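Local coordinates for putative oxidoreductase with NAD(P)-binding Rossmann-fold domain (Clostridium difficile, PDB 3UUW), which probably acts as an NAD(P)-dependent dehydrogenase of the GFO/IDH/MocA family, binding its dinucleotide cofactor in a Rossmann-fold domain, at residues T27-R31 against F32-G36; T76-H79 against Y80-K84; S101-S104 against Q105-L109; S273-F276 against I277-E281. All blocks are in the same frame, centred on the assembly; numbering follows the deposited sequence.

Contact 1: residues T27-R31 against F32-G36; sequences TKSER and FEFVG
Residues 27-31 form the loop that leaves helix 16-26 and turns into strand 33-38, with an inverse gamma turn centred on Ser29 and another on Phe34. Ser29 and Phe32 meet across the loop. The ring of Phe32 reaches back along the loop, and its CE1 lies 3.6 Å from Ser29 CB. CG of Phe32 sits between the backbone N and the carbonyl carbon (chi1 54°), which carries the ring back over its own chain toward Ser29. The backbone carbonyls also come together, with Ser29 O 3.2 Å from Phe32 O. Both are acceptors, and Lys5 NZ donates to each of them, so the two oxygens share one positive group. Phe34 comes to the same serine two residues on. Ser29 OG lies at the edge of the Phe34 ring, in its plane, and is 3.5 Å from Phe34 CB. That hydroxyl is bound to Leu26 O and to Arg53 of the second subunit, so Phe34 gives it only packing. Further along the ring, Phe34 CE2 is 3.9 Å from Thr27 CG2, and the two side chains lie side by side, pointing the same way. Thr27 OG1 bonds back to Leu23 O in the helix. Glu30 forms a salt bridge with Lys47 of the second subunit. No hydrogen bond joins the two segments. Phe32 and Phe34 both pack on Met9 of strand 8-12 and on helix 16-26. The arrangement is the helix-to-strand turn that completes the first beta-alpha-beta unit of a Rossmann fold.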
loop_
_atom_site.group_PDB
_atom_site.type_symbol
_atom_site.label_atom_id
_atom_site.label_comp_id
_atom_site.label_asym_id
_atom_site.label_seq_id
_atom_site.Cartn_x
_atom_site.Cartn_y
_atom_site.Cartn_z
ATOM N N THR A 27 -14.635 3.095 32.337
ATOM C CA THR A 27 -15.939 2.627 32.781
ATOM C C THR A 27 -16.011 1.114 32.911
ATOM O O THR A 27 -16.994 0.612 33.468
ATOM C CB THR A 27 -17.078 3.175 31.906
ATOM O OG1 THR A 27 -16.833 2.826 30.549
ATOM C CG2 THR A 27 -17.175 4.705 32.062
ATOM N N LYS A 28 -15.004 0.402 32.365
ATOM C CA LYS A 28 -14.787 -1.027 32.636
ATOM C C LYS A 28 -13.778 -0.976 33.788
ATOM O O LYS A 28 -12.543 -1.005 33.605
ATOM C CB LYS A 28 -14.251 -1.762 31.417
ATOM C CG LYS A 28 -14.097 -3.242 31.637
ATOM C CD LYS A 28 -13.522 -3.911 30.418
ATOM C CE LYS A 28 -13.430 -5.384 30.629
ATOM N NZ LYS A 28 -14.765 -5.989 30.802
ATOM N N SER A 29 -14.325 -0.822 34.980
ATOM C CA SER A 29 -13.535 -0.448 36.142
ATOM C C SER A 29 -12.989 -1.658 36.861
ATOM O O SER A 29 -13.508 -2.046 37.888
ATOM C CB SER A 29 -14.402 0.420 37.054
ATOM O OG SER A 29 -15.015 1.487 36.304
ATOM N N GLU A 30 -11.936 -2.241 36.303
ATOM C CA GLU A 30 -11.369 -3.504 36.812
ATOM C C GLU A 30 -10.430 -3.373 38.007
ATOM O O GLU A 30 -10.446 -4.224 38.914
ATOM C CB GLU A 30 -10.615 -4.231 35.684
ATOM C CG GLU A 30 -11.447 -4.657 34.498
ATOM C CD GLU A 30 -10.638 -5.437 33.452
ATOM O OE1 GLU A 30 -11.089 -6.523 33.044
ATOM O OE2 GLU A 30 -9.543 -4.980 33.052
ATOM N N ARG A 31 -9.605 -2.335 38.010
ATOM C CA ARG A 31 -8.541 -2.191 39.023
ATOM C C ARG A 31 -8.782 -1.059 40.021
ATOM O O ARG A 31 -7.870 -0.652 40.753
ATOM C CB ARG A 31 -7.231 -1.945 38.309
ATOM C CG ARG A 31 -6.801 -3.062 37.349
ATOM C CD ARG A 31 -6.439 -4.340 38.075
ATOM N NE ARG A 31 -5.544 -5.197 37.288
ATOM C CZ ARG A 31 -5.910 -5.961 36.253
ATOM N NH1 ARG A 31 -7.175 -5.987 35.823
ATOM N NH2 ARG A 31 -4.993 -6.692 35.627
ATOM N N PHE A 32 -9.997 -0.544 40.039
ATOM C CA PHE A 32 -10.359 0.551 40.922
ATOM C C PHE A 32 -11.863 0.632 41.014
ATOM O O PHE A 32 -12.584 -0.011 40.228
ATOM C CB PHE A 32 -9.820 1.896 40.387
ATOM C CG PHE A 32 -10.226 2.180 38.970
ATOM C CD1 PHE A 32 -11.481 2.680 38.668
ATOM C CD2 PHE A 32 -9.353 1.904 37.923
ATOM C CE1 PHE A 32 -11.864 2.896 37.357
ATOM C CE2 PHE A 32 -9.724 2.120 36.612
ATOM C CZ PHE A 32 -10.985 2.607 36.325
ATOM N N GLU A 33 -12.340 1.401 41.985
ATOM C CA GLU A 33 -13.750 1.717 42.089
ATOM C C GLU A 33 -13.966 3.080 41.437
ATOM O O GLU A 33 -13.266 4.039 41.785
ATOM C CB GLU A 33 -14.189 1.784 43.550
ATOM C CG GLU A 33 -15.677 2.008 43.720
ATOM C CD GLU A 33 -16.127 2.200 45.167
ATOM O OE1 GLU A 33 -15.274 2.296 46.077
ATOM O OE2 GLU A 33 -17.358 2.266 45.380
ATOM N N PHE A 34 -14.911 3.166 40.495
ATOM C CA PHE A 34 -15.265 4.433 39.829
ATOM C C PHE A 34 -16.312 5.108 40.736
ATOM O O PHE A 34 -17.517 4.873 40.624
ATOM C CB PHE A 34 -15.801 4.182 38.411
ATOM C CG PHE A 34 -15.678 5.371 37.476
ATOM C CD1 PHE A 34 -15.780 6.670 37.934
ATOM C CD2 PHE A 34 -15.511 5.170 36.125
ATOM C CE1 PHE A 34 -15.670 7.753 37.043
ATOM C CE2 PHE A 34 -15.415 6.238 35.236
ATOM C CZ PHE A 34 -15.487 7.537 35.706
ATOM N N VAL A 35 -15.814 5.913 41.668
ATOM C CA VAL A 35 -16.643 6.528 42.701
ATOM C C VAL A 35 -17.670 7.514 42.188
ATOM O O VAL A 35 -18.803 7.560 42.696
ATOM C CB VAL A 35 -15.733 7.232 43.747
ATOM C CG1 VAL A 35 -16.549 8.125 44.697
ATOM C CG2 VAL A 35 -14.937 6.200 44.500
ATOM N N GLY A 36 -17.285 8.309 41.198
ATOM C CA GLY A 36 -18.182 9.315 40.670
ATOM C C GLY A 36 -17.532 10.235 39.679
ATOM O O GLY A 36 -16.342 10.117 39.375
#

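Contact 2: residues T76-H79 against Y80-K84; sequences TETH and YEIIK
Two nearly straight backbone bonds tie the segments: Ile83 N donates to His79 O at 2.8 Å, and Ile82 N donates to Thr78 O at 3.1 Å. One turn earlier, water takes the place of the direct bond. Water 1 accepts from Tyr80 N at 3.0 Å and donates to Thr76 O. Water 2 does the same between Glu77 O, 2.7 Å away, and Glu81 N. Direct i to i+4 bonds begin with the carbonyl of Thr78; the turn before it has helical backbone angles but bridges through water. Further along, Tyr80 OH is hydrogen-bonded to Glu108. This is the start of helix 79-88, which follows strand 69-72 in the nucleotide-binding Rossmann domain. His79 is fixed at both ring nitrogens: ND1 bonds to Leu99 O and NE2 to Ser74 O. Two such bonds set the rotation of the buried ring and would be consistent with a charged imidazole. Thr76 CA lies over the centre of one ring face. Beyond the polar groups, Thr78 and Ile82 run side by side, with Thr78 OG1 3.7 Å from Ile82 CD1. That hydroxyl is hydrogen-bonded to Ser75 O, and the isoleucine only packs on it. CG1 of Ile82 stands beside its own backbone N (chi1 -64°), which sends the branch back along the helix, CG1 3.3 Å from Thr78 O. Ile83 makes the same turn, and its CD1 reaches to 4.1 Å from His79 CB. Both isoleucines also pack on Leu72 of strand 69-72.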
loop_
_atom_site.group_PDB
_atom_site.type_symbol
_atom_site.label_atom_id
_atom_site.label_comp_id
_atom_site.label_asym_id
_atom_site.label_seq_id
_atom_site.Cartn_x
_atom_site.Cartn_y
_atom_site.Cartn_z
ATOM N N THR A 76 -7.569 23.571 29.380
ATOM C CA THR A 76 -6.226 23.916 29.824
ATOM C C THR A 76 -6.187 25.079 30.807
ATOM O O THR A 76 -5.459 25.042 31.782
ATOM C CB THR A 76 -5.350 24.280 28.629
ATOM O OG1 THR A 76 -5.283 23.164 27.744
ATOM C CG2 THR A 76 -3.947 24.665 29.078
ATOM N N GLU A 77 -6.985 26.114 30.564
ATOM C CA GLU A 77 -6.946 27.295 31.429
ATOM C C GLU A 77 -7.418 27.036 32.871
ATOM O O GLU A 77 -7.058 27.770 33.760
ATOM C CB GLU A 77 -7.735 28.458 30.819
ATOM C CG GLU A 77 -9.240 28.262 30.799
ATOM C CD GLU A 77 -9.978 29.453 30.203
ATOM O OE1 GLU A 77 -9.464 30.589 30.300
ATOM O OE2 GLU A 77 -11.083 29.258 29.648
ATOM N N THR A 78 -8.212 25.991 33.082
ATOM C CA THR A 78 -8.716 25.668 34.414
ATOM C C THR A 78 -7.798 24.703 35.165
ATOM O O THR A 78 -7.995 24.450 36.347
ATOM C CB THR A 78 -10.132 25.030 34.342
ATOM O OG1 THR A 78 -10.066 23.765 33.674
ATOM C CG2 THR A 78 -11.097 25.937 33.609
ATOM N N HIS A 79 -6.802 24.150 34.488
ATOM C CA HIS A 79 -5.941 23.155 35.160
ATOM C C HIS A 79 -5.297 23.662 36.444
ATOM O O HIS A 79 -5.334 22.979 37.467
ATOM C CB HIS A 79 -4.821 22.702 34.231
ATOM C CG HIS A 79 -5.266 21.826 33.104
ATOM N ND1 HIS A 79 -4.366 21.244 32.238
ATOM C CD2 HIS A 79 -6.493 21.411 32.706
ATOM C CE1 HIS A 79 -5.022 20.536 31.334
ATOM N NE2 HIS A 79 -6.314 20.619 31.596
ATOM N N TYR A 80 -4.660 24.818 36.382
ATOM C CA TYR A 80 -3.888 25.347 37.512
ATOM C C TYR A 80 -4.706 25.444 38.793
ATOM O O TYR A 80 -4.318 24.900 39.815
ATOM C CB TYR A 80 -3.237 26.678 37.135
ATOM C CG TYR A 80 -2.485 27.394 38.245
ATOM C CD1 TYR A 80 -1.344 26.834 38.829
ATOM C CD2 TYR A 80 -2.894 28.642 38.688
ATOM C CE1 TYR A 80 -0.652 27.488 39.818
ATOM C CE2 TYR A 80 -2.219 29.302 39.681
ATOM C CZ TYR A 80 -1.097 28.730 40.244
ATOM O OH TYR A 80 -0.442 29.409 41.222
ATOM N N GLU A 81 -5.862 26.099 38.735
ATOM C CA GLU A 81 -6.688 26.231 39.922
ATOM C C GLU A 81 -7.295 24.911 40.381
ATOM O O GLU A 81 -7.374 24.665 41.577
ATOM C CB GLU A 81 -7.789 27.283 39.745
ATOM C CG GLU A 81 -7.250 28.709 39.614
ATOM C CD GLU A 81 -6.420 29.195 40.821
ATOM O OE1 GLU A 81 -6.488 28.578 41.914
ATOM O OE2 GLU A 81 -5.708 30.225 40.678
ATOM N N ILE A 82 -7.735 24.071 39.452
ATOM C CA ILE A 82 -8.324 22.802 39.850
ATOM C C ILE A 82 -7.278 21.883 40.479
ATOM O O ILE A 82 -7.526 21.291 41.517
ATOM C CB ILE A 82 -9.045 22.075 38.690
ATOM C CG1 ILE A 82 -10.247 22.888 38.196
ATOM C CG2 ILE A 82 -9.476 20.678 39.139
ATOM C CD1 ILE A 82 -10.928 22.291 36.951
ATOM N N ILE A 83 -6.103 21.767 39.862
ATOM C CA ILE A 83 -5.088 20.851 40.381
ATOM C C ILE A 83 -4.590 21.278 41.769
ATOM O O ILE A 83 -4.299 20.431 42.593
ATOM C CB ILE A 83 -3.921 20.670 39.393
ATOM C CG1 ILE A 83 -4.442 20.070 38.084
ATOM C CG2 ILE A 83 -2.828 19.754 40.008
ATOM C CD1 ILE A 83 -3.395 20.000 36.932
ATOM N N LYS A 84 -4.502 22.582 42.013
ATOM C CA LYS A 84 -4.086 23.068 43.312
ATOM C C LYS A 84 -5.082 22.572 44.375
ATOM O O LYS A 84 -4.676 22.051 45.403
ATOM C CB LYS A 84 -3.947 24.593 43.277
ATOM C CG LYS A 84 -3.363 25.238 44.504
ATOM C CD LYS A 84 -2.740 26.615 44.155
ATOM C CE LYS A 84 -3.606 27.441 43.173
ATOM N NZ LYS A 84 -3.179 28.877 43.042
HETATM O O HOH W 1 -3.892 26.285 33.843
HETATM O O HOH W 2 -6.774 27.781 36.454
#

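Contact 3: residues S101-S104 against Q105-L109; sequences STVS and QGEEL
The N-terminal cap of helix 103-116 is built here, with Thr102 at the N-cap and Gln105 as its partner. Thr102 OG1 accepts from Gln105 N at 3.0 Å, in a nearly straight bond (N-H...O 166°). The hydroxyl stands between the backbone N and the carbonyl carbon (chi1 73°), which turns it in toward the first turn of the helix, where the amides have no backbone acceptor before them. The side chain of Gln105 crosses that of Thr102 at about a right angle, and Gln105 CG comes to 3.3 Å from Thr102 OG1. The glutamine chain is extended beyond CG and runs back past the cap, so that OE1 lies 3.6 Å from Ser101 CB. Regular helix bonds follow. Gly106 N donates to Thr102 O, Glu107 N to Val103 O at 2.8 Å, and Glu108 N to Ser104 O at 3.2 Å. Beside these bonds, Val103 CG1 packs on Glu107 CD, the carboxylate carbon, at 4.0 Å. Glu107 CG also lies 3.4 Å from Val103 O, so the chain passes close over the carbonyl. The carboxylate goes on to a salt bridge with Arg298 of helix 295-305. That helix also supplies Glu301, which accepts from Val103 N. The helix start is therefore held by its own threonine and by a carboxylate from the C-terminal helix. This is a classic threonine N-cap, here on the crossover helix that links strand 92-95 to strand 120-122 in the beta-alpha-beta unit.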
loop_
_atom_site.group_PDB
_atom_site.type_symbol
_atom_site.label_atom_id
_atom_site.label_comp_id
_atom_site.label_asym_id
_atom_site.label_seq_id
_atom_site.Cartn_x
_atom_site.Cartn_y
_atom_site.Cartn_z
ATOM N N SER A 101 -1.433 26.336 32.002
ATOM C CA SER A 101 -1.295 27.328 30.943
ATOM C C SER A 101 0.155 27.778 30.713
ATOM O O SER A 101 0.555 28.104 29.577
ATOM C CB SER A 101 -2.179 28.534 31.262
ATOM O OG SER A 101 -3.538 28.135 31.347
ATOM N N THR A 102 0.930 27.857 31.787
ATOM C CA THR A 102 2.335 28.236 31.699
ATOM C C THR A 102 3.217 27.187 32.376
ATOM O O THR A 102 2.770 26.460 33.232
ATOM C CB THR A 102 2.625 29.608 32.379
ATOM O OG1 THR A 102 2.575 29.480 33.807
ATOM C CG2 THR A 102 1.643 30.699 31.914
ATOM N N VAL A 103 4.471 27.107 31.957
ATOM C CA VAL A 103 5.423 26.186 32.589
ATOM C C VAL A 103 5.631 26.554 34.072
ATOM O O VAL A 103 5.715 25.685 34.924
ATOM C CB VAL A 103 6.752 26.183 31.850
ATOM C CG1 VAL A 103 7.808 25.422 32.649
ATOM C CG2 VAL A 103 6.573 25.568 30.450
ATOM N N SER A 104 5.690 27.855 34.355
ATOM C CA SER A 104 5.884 28.327 35.725
ATOM C C SER A 104 4.788 27.774 36.642
ATOM O O SER A 104 5.072 27.255 37.723
ATOM C CB SER A 104 5.897 29.853 35.743
ATOM O OG SER A 104 6.389 30.318 36.964
ATOM N N GLN A 105 3.533 27.862 36.196
ATOM C CA GLN A 105 2.425 27.268 36.948
ATOM C C GLN A 105 2.631 25.768 37.110
ATOM O O GLN A 105 2.424 25.218 38.193
ATOM C CB GLN A 105 1.102 27.527 36.239
ATOM C CG GLN A 105 0.623 28.955 36.380
ATOM C CD GLN A 105 -0.551 29.249 35.499
ATOM O OE1 GLN A 105 -0.973 28.416 34.700
ATOM N NE2 GLN A 105 -1.074 30.451 35.620
ATOM N N GLY A 106 3.016 25.091 36.027
ATOM C CA GLY A 106 3.321 23.676 36.103
ATOM C C GLY A 106 4.386 23.325 37.148
ATOM O O GLY A 106 4.233 22.368 37.913
ATOM N N GLU A 107 5.460 24.117 37.200
ATOM C CA GLU A 107 6.529 23.882 38.175
ATOM C C GLU A 107 6.017 23.980 39.615
ATOM O O GLU A 107 6.437 23.209 40.480
ATOM C CB GLU A 107 7.673 24.860 37.940
ATOM C CG GLU A 107 8.460 24.571 36.652
ATOM C CD GLU A 107 9.478 25.664 36.290
ATOM O OE1 GLU A 107 9.212 26.841 36.547
ATOM O OE2 GLU A 107 10.536 25.344 35.716
ATOM N N GLU A 108 5.096 24.900 39.855
ATOM C CA GLU A 108 4.514 25.085 41.175
ATOM C C GLU A 108 3.671 23.870 41.566
ATOM O O GLU A 108 3.755 23.381 42.692
ATOM C CB GLU A 108 3.660 26.348 41.226
ATOM C CG GLU A 108 3.080 26.624 42.614
ATOM C CD GLU A 108 2.036 27.711 42.627
ATOM O OE1 GLU A 108 1.960 28.496 41.658
ATOM O OE2 GLU A 108 1.296 27.797 43.638
ATOM N N LEU A 109 2.874 23.383 40.621
ATOM C CA LEU A 109 2.031 22.208 40.849
ATOM C C LEU A 109 2.876 20.958 41.110
ATOM O O LEU A 109 2.544 20.163 41.966
ATOM C CB LEU A 109 1.075 21.973 39.702
ATOM C CG LEU A 109 0.046 23.077 39.404
ATOM C CD1 LEU A 109 -0.673 22.781 38.082
ATOM C CD2 LEU A 109 -0.934 23.235 40.596
#

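Contact 4: residues S273-F276 against I277-E281; sequences SNHF and IDCIE
Ser273 O accepts from Ile277 N at 3.3 Å, the first of four i to i+4 bonds that pass from 273-276 to 277-281 in helix 269-281. CG1 of Ile277 also rests against that carbonyl. Asn274 contributes its carbonyl, which is gripped twice. It accepts from Asp278 N at 2.9 Å and from water 3. In one of the two modelled conformers of Asp278, water 3 also donates to OD1, and OD2 receives a bond from water 4. Water 4 reaches His275 ND1 as well, lying at the ring edge in its plane. His275 meets Cys279 one turn on. The sulfur sits over one face of the imidazole, with SG 3.6 Å from the ring centroid and 23° off the normal. Cys279 SG is offset toward the CE1 and NE2 side of the ring. CG of His275 stands opposite the backbone N (chi1 -174°), which points the ring outward from the helix, with one face turned to the next turn, where the sulfur lies. Its ring also meets that of Phe128. Phe276 turns to the buried side. Ile280 CD1 lies over one face of its ring, a CH-pi contact 4.1 Å from the centroid, and the two side chains cross. The backbone bond from Ile280 N to Phe276 O is weak. The Phe276 ring meets Phe71 edge-to-face, and Ile277 and Ile280 touch Cys69 of the same strand, 69-72. This is an amphipathic helix, from late in the chain, packed against the parallel sheet of the Rossmann domain.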
loop_
_atom_site.group_PDB
_atom_site.type_symbol
_atom_site.label_atom_id
_atom_site.label_comp_id
_atom_site.label_asym_id
_atom_site.label_seq_id
_atom_site.Cartn_x
_atom_site.Cartn_y
_atom_site.Cartn_z
ATOM N N SER A 273 -3.478 5.154 31.040
ATOM C CA SER A 273 -4.454 5.271 32.126
ATOM C C SER A 273 -4.223 4.130 33.141
ATOM O O SER A 273 -4.234 4.350 34.367
ATOM C CB SER A 273 -5.882 5.306 31.576
ATOM O OG SER A 273 -6.058 6.406 30.659
ATOM N N ASN A 274 -4.016 2.909 32.644
ATOM C CA ASN A 274 -3.776 1.789 33.528
ATOM C C ASN A 274 -2.457 1.905 34.286
ATOM O O ASN A 274 -2.347 1.483 35.436
ATOM C CB ASN A 274 -3.876 0.470 32.779
ATOM C CG ASN A 274 -5.317 0.145 32.364
ATOM O OD1 ASN A 274 -6.269 0.577 33.005
ATOM N ND2 ASN A 274 -5.464 -0.637 31.304
ATOM N N HIS A 275 -1.446 2.474 33.649
ATOM C CA HIS A 275 -0.186 2.703 34.286
ATOM C C HIS A 275 -0.329 3.694 35.438
ATOM O O HIS A 275 0.234 3.480 36.497
ATOM C CB HIS A 275 0.838 3.204 33.274
ATOM C CG HIS A 275 2.218 3.324 33.834
ATOM N ND1 HIS A 275 2.876 2.258 34.414
ATOM C CD2 HIS A 275 3.048 4.384 33.938
ATOM C CE1 HIS A 275 4.068 2.655 34.822
ATOM N NE2 HIS A 275 4.199 3.939 34.537
ATOM N N PHE A 276 -1.073 4.772 35.223
ATOM C CA PHE A 276 -1.358 5.744 36.291
ATOM C C PHE A 276 -1.895 5.036 37.529
ATOM O O PHE A 276 -1.426 5.267 38.644
ATOM C CB PHE A 276 -2.358 6.824 35.798
ATOM C CG PHE A 276 -2.751 7.834 36.838
ATOM C CD1 PHE A 276 -1.851 8.812 37.272
ATOM C CD2 PHE A 276 -4.028 7.825 37.378
ATOM C CE1 PHE A 276 -2.229 9.752 38.243
ATOM C CE2 PHE A 276 -4.403 8.771 38.328
ATOM C CZ PHE A 276 -3.498 9.729 38.751
ATOM N N ILE A 277 -2.876 4.166 37.339
ATOM C CA ILE A 277 -3.455 3.423 38.454
ATOM C C ILE A 277 -2.451 2.448 39.071
ATOM O O ILE A 277 -2.345 2.361 40.289
ATOM C CB ILE A 277 -4.708 2.670 37.996
ATOM C CG1 ILE A 277 -5.785 3.634 37.511
ATOM C CG2 ILE A 277 -5.263 1.752 39.092
ATOM C CD1 ILE A 277 -6.369 4.542 38.607
ATOM N N ASP A 278 -1.732 1.719 38.230
ATOM C CA ASP A 278 -0.739 0.735 38.717
ATOM C C ASP A 278 0.308 1.386 39.593
ATOM O O ASP A 278 0.721 0.822 40.600
ATOM C CB ASP A 278 -0.047 0.016 37.548
ATOM C CG ASP A 278 -0.936 -1.022 36.870
ATOM O OD1 ASP A 278 -1.948 -1.437 37.458
ATOM O OD2 ASP A 278 -0.596 -1.437 35.743
ATOM N N CYS A 279 0.737 2.580 39.219
ATOM C CA CYS A 279 1.754 3.298 39.987
ATOM C C CYS A 279 1.249 3.683 41.376
ATOM O O CYS A 279 2.013 3.641 42.360
ATOM C CB CYS A 279 2.262 4.514 39.221
ATOM S SG CYS A 279 3.319 4.084 37.818
ATOM N N ILE A 280 -0.026 4.047 41.460
ATOM C CA ILE A 280 -0.641 4.308 42.745
ATOM C C ILE A 280 -0.638 3.012 43.567
ATOM O O ILE A 280 -0.260 3.004 44.743
ATOM C CB ILE A 280 -2.068 4.841 42.586
ATOM C CG1 ILE A 280 -2.018 6.261 41.999
ATOM C CG2 ILE A 280 -2.789 4.860 43.944
ATOM C CD1 ILE A 280 -3.351 6.790 41.417
ATOM N N GLU A 281 -1.062 1.924 42.940
ATOM C CA GLU A 281 -1.095 0.623 43.597
ATOM C C GLU A 281 0.261 0.208 44.165
ATOM O O GLU A 281 0.339 -0.354 45.265
ATOM C CB GLU A 281 -1.592 -0.441 42.619
ATOM C CG GLU A 281 -1.564 -1.864 43.165
ATOM C CD GLU A 281 -2.533 -2.099 44.314
ATOM O OE1 GLU A 281 -3.596 -1.434 44.372
ATOM O OE2 GLU A 281 -2.229 -2.986 45.155
HETATM O O HOH W 3 -4.118 -0.667 36.236
HETATM O O HOH W 4 1.806 -0.570 34.665
#

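How the contacts relate
All four contacts are local. Contacts 1, 2 and 3 lie in the NAD-binding Rossmann part of the chain, while contact 4 comes from a helix much later in the sequence. Contact 1 is buried, lacks hydrogen bonds between its segments and alone meets a second subunit. The other three are partly buried and rest on helical backbone bonds. Contacts 2 and 3 lie on neighbouring helices and touch directly, with Tyr80 OH 2.6 Å from Glu108 OE1 in a probable hydrogen bond and Tyr80 against Gln105. Contacts 1 and 4 also touch, but through apolar packing of Phe32 on Ile277. Contacts 2 and 4 both pack on strand 69-72, their centres about 22 Å apart.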